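Local structure of ADP compounds hydrolase nudE (Escherichia coli, 1VHZ) at residues F24-V29 with V40-P46. The protein hydrolyses ADP-ribose, NADH, Ap2A and Ap3A with the help of magnesium, acting as a homodimeric Nudix hydrolase. Sequence-based numbering, arbitrary orientation.
Sequences FTVESV and VYERMRP. With APR (adenosine-5-diphosphoribose), chain C.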
ATOM      1  N   PHE A  24       2.996 -18.165   3.489  1.00 42.70           N
ATOM      2  CA  PHE A  24       3.018 -17.284   4.635  1.00 39.16           C
ATOM      3  C   PHE A  24       3.555 -17.881   5.925  1.00 36.87           C
ATOM      4  O   PHE A  24       3.279 -19.023   6.285  1.00 37.37           O
ATOM      5  CB  PHE A  24       1.580 -16.799   4.967  1.00 37.43           C
ATOM      6  CG  PHE A  24       0.982 -15.968   3.873  1.00 43.09           C
ATOM      7  CD1 PHE A  24       1.309 -14.627   3.741  1.00 45.40           C
ATOM      8  CD2 PHE A  24       0.115 -16.535   2.955  1.00 36.75           C
ATOM      9  CE1 PHE A  24       0.755 -13.868   2.727  1.00 51.18           C
ATOM     10  CE2 PHE A  24      -0.437 -15.784   1.941  1.00 45.38           C
ATOM     11  CZ  PHE A  24      -0.118 -14.447   1.824  1.00 49.15           C
ATOM     12  N   THR A  25       4.301 -17.050   6.667  1.00 32.63           N
ATOM     13  CA  THR A  25       4.802 -17.495   7.959  1.00 35.18           C
ATOM     14  C   THR A  25       4.536 -16.387   8.972  1.00 33.36           C
ATOM     15  O   THR A  25       5.101 -15.300   8.917  1.00 33.34           O
ATOM     16  CB  THR A  25       6.193 -18.093   7.999  1.00 37.53           C
ATOM     17  OG1 THR A  25       6.852 -17.769   9.245  1.00 41.58           O
ATOM     18  CG2 THR A  25       7.069 -17.726   6.838  1.00 35.50           C
ATOM     19  N   VAL A  26       3.530 -16.630   9.815  1.00 32.40           N
ATOM     20  CA  VAL A  26       3.126 -15.666  10.825  1.00 31.22           C
ATOM     21  C   VAL A  26       3.788 -15.912  12.171  1.00 31.35           C
ATOM     22  O   VAL A  26       3.876 -17.004  12.714  1.00 30.58           O
ATOM     23  CB  VAL A  26       1.609 -15.511  10.931  1.00 39.96           C
ATOM     24  CG1 VAL A  26       0.888 -16.795  10.571  1.00 47.84           C
ATOM     25  CG2 VAL A  26       1.156 -15.012  12.303  1.00 33.41           C
ATOM     26  N   GLU A  27       4.338 -14.813  12.699  1.00 30.80           N
ATOM     27  CA  GLU A  27       5.033 -14.770  13.956  1.00 29.33           C
ATOM     28  C   GLU A  27       4.278 -14.002  15.043  1.00 28.96           C
ATOM     29  O   GLU A  27       3.588 -13.027  14.768  1.00 28.90           O
ATOM     30  CB  GLU A  27       6.374 -14.011  13.788  1.00 23.65           C
ATOM     31  CG  GLU A  27       7.381 -14.798  12.979  1.00 23.19           C
ATOM     32  CD  GLU A  27       8.668 -14.043  12.788  1.00 19.69           C
ATOM     33  OE1 GLU A  27       8.640 -12.803  12.897  1.00 27.53           O
ATOM     34  OE2 GLU A  27       9.705 -14.689  12.555  1.00 30.75           O
ATOM     35  N   SER A  28       4.449 -14.478  16.261  1.00 28.26           N
ATOM     36  CA  SER A  28       3.863 -13.826  17.437  1.00 28.70           C
ATOM     37  C   SER A  28       5.056 -13.106  18.094  1.00 26.62           C
ATOM     38  O   SER A  28       6.111 -13.733  18.227  1.00 26.87           O
ATOM     39  CB  SER A  28       3.260 -14.819  18.410  1.00 26.14           C
ATOM     40  OG  SER A  28       2.188 -14.242  19.133  1.00 40.14           O
ATOM     41  N   VAL A  29       4.934 -11.826  18.363  1.00 26.17           N
ATOM     42  CA  VAL A  29       6.034 -11.067  18.945  1.00 26.07           C
ATOM     43  C   VAL A  29       5.662 -10.494  20.312  1.00 28.03           C
ATOM     44  O   VAL A  29       4.719  -9.713  20.388  1.00 26.38           O
ATOM     45  CB  VAL A  29       6.438  -9.876  18.042  1.00 22.01           C
ATOM     46  CG1 VAL A  29       7.631  -9.126  18.617  1.00 22.40           C
ATOM     47  CG2 VAL A  29       6.772 -10.325  16.626  1.00 25.76           C
ATOM     48  N   VAL A  40       1.341  -8.585  22.961  1.00 29.29           N
ATOM     49  CA  VAL A  40       1.746  -9.632  22.025  1.00 30.55           C
ATOM     50  C   VAL A  40       1.179  -9.261  20.650  1.00 32.54           C
ATOM     51  O   VAL A  40      -0.041  -9.130  20.505  1.00 31.78           O
ATOM     52  CB  VAL A  40       1.206 -11.013  22.430  1.00 33.34           C
ATOM     53  CG1 VAL A  40       1.606 -12.074  21.412  1.00 21.61           C
ATOM     54  CG2 VAL A  40       1.713 -11.391  23.821  1.00 24.89           C
ATOM     55  N   TYR A  41       2.055  -8.983  19.701  1.00 30.60           N
ATOM     56  CA  TYR A  41       1.621  -8.606  18.361  1.00 31.60           C
ATOM     57  C   TYR A  41       1.866  -9.758  17.383  1.00 33.87           C
ATOM     58  O   TYR A  41       2.675 -10.645  17.648  1.00 32.86           O
ATOM     59  CB  TYR A  41       2.416  -7.410  17.842  1.00 31.87           C
ATOM     60  CG  TYR A  41       2.056  -6.033  18.324  1.00 34.27           C
ATOM     61  CD1 TYR A  41       2.620  -4.914  17.706  1.00 34.36           C
ATOM     62  CD2 TYR A  41       1.175  -5.814  19.369  1.00 36.30           C
ATOM     63  CE1 TYR A  41       2.312  -3.632  18.131  1.00 36.09           C
ATOM     64  CE2 TYR A  41       0.859  -4.545  19.812  1.00 36.17           C
ATOM     65  CZ  TYR A  41       1.431  -3.462  19.183  1.00 37.97           C
ATOM     66  OH  TYR A  41       1.110  -2.197  19.599  1.00 41.56           O
ATOM     67  N   GLU A  42       1.191  -9.689  16.241  1.00 32.21           N
ATOM     68  CA  GLU A  42       1.398 -10.716  15.219  1.00 33.58           C
ATOM     69  C   GLU A  42       1.855 -10.017  13.938  1.00 32.98           C
ATOM     70  O   GLU A  42       1.443  -8.889  13.677  1.00 30.89           O
ATOM     71  CB  GLU A  42       0.161 -11.545  14.973  1.00 32.30           C
ATOM     72  CG  GLU A  42      -0.094 -12.639  15.987  1.00 35.10           C
ATOM     73  CD  GLU A  42      -1.157 -13.618  15.529  1.00 33.46           C
ATOM     74  OE1 GLU A  42      -1.821 -13.331  14.507  1.00 33.37           O
ATOM     75  OE2 GLU A  42      -1.313 -14.659  16.196  1.00 34.89           O
ATOM     76  N   ARG A  43       2.730 -10.667  13.188  1.00 31.39           N
ATOM     77  CA  ARG A  43       3.236 -10.115  11.949  1.00 31.88           C
ATOM     78  C   ARG A  43       3.716 -11.252  11.035  1.00 31.87           C
ATOM     79  O   ARG A  43       3.912 -12.388  11.458  1.00 30.12           O
ATOM     80  CB  ARG A  43       4.452  -9.175  12.150  1.00 19.38           C
ATOM     81  CG  ARG A  43       5.664  -9.945  12.668  1.00 19.07           C
ATOM     82  CD  ARG A  43       6.885  -9.070  12.866  1.00 20.85           C
ATOM     83  NE  ARG A  43       8.045  -9.880  13.214  1.00 20.68           N
ATOM     84  CZ  ARG A  43       9.183  -9.475  13.745  1.00 22.37           C
ATOM     85  NH1 ARG A  43      10.143 -10.362  13.980  1.00 20.55           N
ATOM     86  NH2 ARG A  43       9.393  -8.198  14.050  1.00 21.04           N
ATOM     87  N   MET A  44       3.973 -10.838   9.803  1.00 30.37           N
ATOM     88  CA  MET A  44       4.503 -11.789   8.825  1.00 34.57           C
ATOM     89  C   MET A  44       6.016 -11.838   9.031  1.00 35.22           C
ATOM     90  O   MET A  44       6.613 -10.807   9.368  1.00 35.93           O
ATOM     91  CB  MET A  44       4.112 -11.405   7.408  1.00 33.45           C
ATOM     92  CG  MET A  44       3.383 -12.574   6.725  1.00 41.77           C
ATOM     93  SD  MET A  44       1.748 -12.803   7.417  1.00 47.44           S
ATOM     94  CE  MET A  44       1.639 -14.572   7.555  1.00 52.76           C
ATOM     95  N   ARG A  45       6.605 -13.019   8.968  1.00 35.38           N
ATOM     96  CA  ARG A  45       8.039 -13.144   9.163  1.00 39.85           C
ATOM     97  C   ARG A  45       8.787 -12.113   8.313  1.00 41.27           C
ATOM     98  O   ARG A  45       8.572 -12.008   7.117  1.00 40.58           O
ATOM     99  CB  ARG A  45       8.527 -14.553   8.825  1.00 43.93           C
ATOM    100  CG  ARG A  45       9.987 -14.789   9.166  1.00 53.71           C
ATOM    101  CD  ARG A  45      10.297 -16.277   9.298  1.00 65.28           C
ATOM    102  NE  ARG A  45      11.476 -16.502  10.129  1.00 80.08           N
ATOM    103  CZ  ARG A  45      12.722 -16.166   9.814  1.00 85.00           C
ATOM    104  NH1 ARG A  45      12.994 -15.572   8.656  1.00 86.53           N
ATOM    105  NH2 ARG A  45      13.720 -16.420  10.656  1.00 86.45           N
ATOM    106  N   PRO A  46       9.667 -11.358   8.953  1.00 44.25           N
ATOM    107  CA  PRO A  46      10.468 -10.361   8.298  1.00 46.76           C
ATOM    108  C   PRO A  46      11.375 -10.981   7.242  1.00 47.46           C
ATOM    109  O   PRO A  46      12.018 -12.007   7.442  1.00 46.90           O
ATOM    110  CB  PRO A  46      11.306  -9.716   9.396  1.00 46.73           C
ATOM    111  CG  PRO A  46      10.708 -10.156  10.675  1.00 47.97           C
ATOM    112  CD  PRO A  46       9.974 -11.441  10.410  1.00 46.39           C
TER
HETATM  113  N1  APR C 197      -0.329  -7.136  15.957  0.50 42.59           N
HETATM  114  C2  APR C 197      -1.394  -6.916  16.850  0.50 43.21           C
HETATM  115  N3  APR C 197      -1.908  -5.743  17.224  0.50 44.12           N
HETATM  116  C4  APR C 197      -1.266  -4.637  16.623  0.50 45.03           C
HETATM  117  C5  APR C 197      -0.192  -4.674  15.710  0.50 43.99           C
HETATM  118  C6  APR C 197       0.304  -6.021  15.357  0.50 42.14           C
HETATM  119  N6  APR C 197       1.316  -6.224  14.511  0.50 40.55           N
HETATM  120  N7  APR C 197       0.170  -3.391  15.336  0.50 44.51           N
HETATM  121  C8  APR C 197      -0.670  -2.595  16.010  0.50 45.46           C
HETATM  122  N9  APR C 197      -1.546  -3.298  16.792  0.50 46.22           N
HETATM  123  C1' APR C 197      -2.737  -2.789  17.776  0.50 48.21           C
HETATM  124  C2' APR C 197      -2.109  -1.909  18.894  0.50 48.82           C
HETATM  125  O2' APR C 197      -2.845  -2.102  20.086  0.50 49.77           O
HETATM  126  C3' APR C 197      -2.283  -0.422  18.412  0.50 48.41           C
HETATM  127  O3' APR C 197      -3.013   0.346  19.358  0.50 47.13           O
HETATM  128  O4' APR C 197      -3.530  -1.892  17.057  0.50 49.14           O
HETATM  129  C4' APR C 197      -3.027  -0.468  17.139  0.50 50.17           C
HETATM  130  C5' APR C 197      -4.179   0.448  17.273  0.50 51.97           C
HETATM  131  O   HOH W   1      -0.342 -14.716  18.682  1.00 47.43           O
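Arg43 lays one face of its guanidinium over Val29 CG2, with Pro46 CG off-centre on the other, while Glu27 OE1 meets its edge in plane. That single oxygen accepts from both NE (3.0 Å) and NH1 (3.1 Å) of Arg43. Glu27 CG stands anti to its carbonyl carbon (chi1 -71°), and the extended chain carries the carboxylate across to the neighbouring strand; its OE2 lies 3.5 Å from Arg45 NE, well out of that guanidinium plane, a charge contact alone. Arg43 NH2 continues to Glu73 and the Val70 carbonyl of the second subunit. A leucine in place of Arg43 would probably leave Glu27 OE1 without its two donors and break this link across the dimer. Strands 25-32 and 38-44 form a beta hairpin, which strand 11-20 extends into a three-stranded antiparallel sheet. Beside Val26, Met44 CE packs 3.5 Å from Val26 CB. The adenine of ADP-ribose stacks offset on the Tyr41 ring; APR N1 accepts from Glu42 N (3.0 Å) and APR N6 donates to Glu42 O (2.8 Å). Backbone atoms thus read the adenine edge, while the Glu42 carboxylate, water-linked to Ser28 OG, binds Ser21, Arg22 and Leu23 of the second subunit, which probably ties substrate site to dimer.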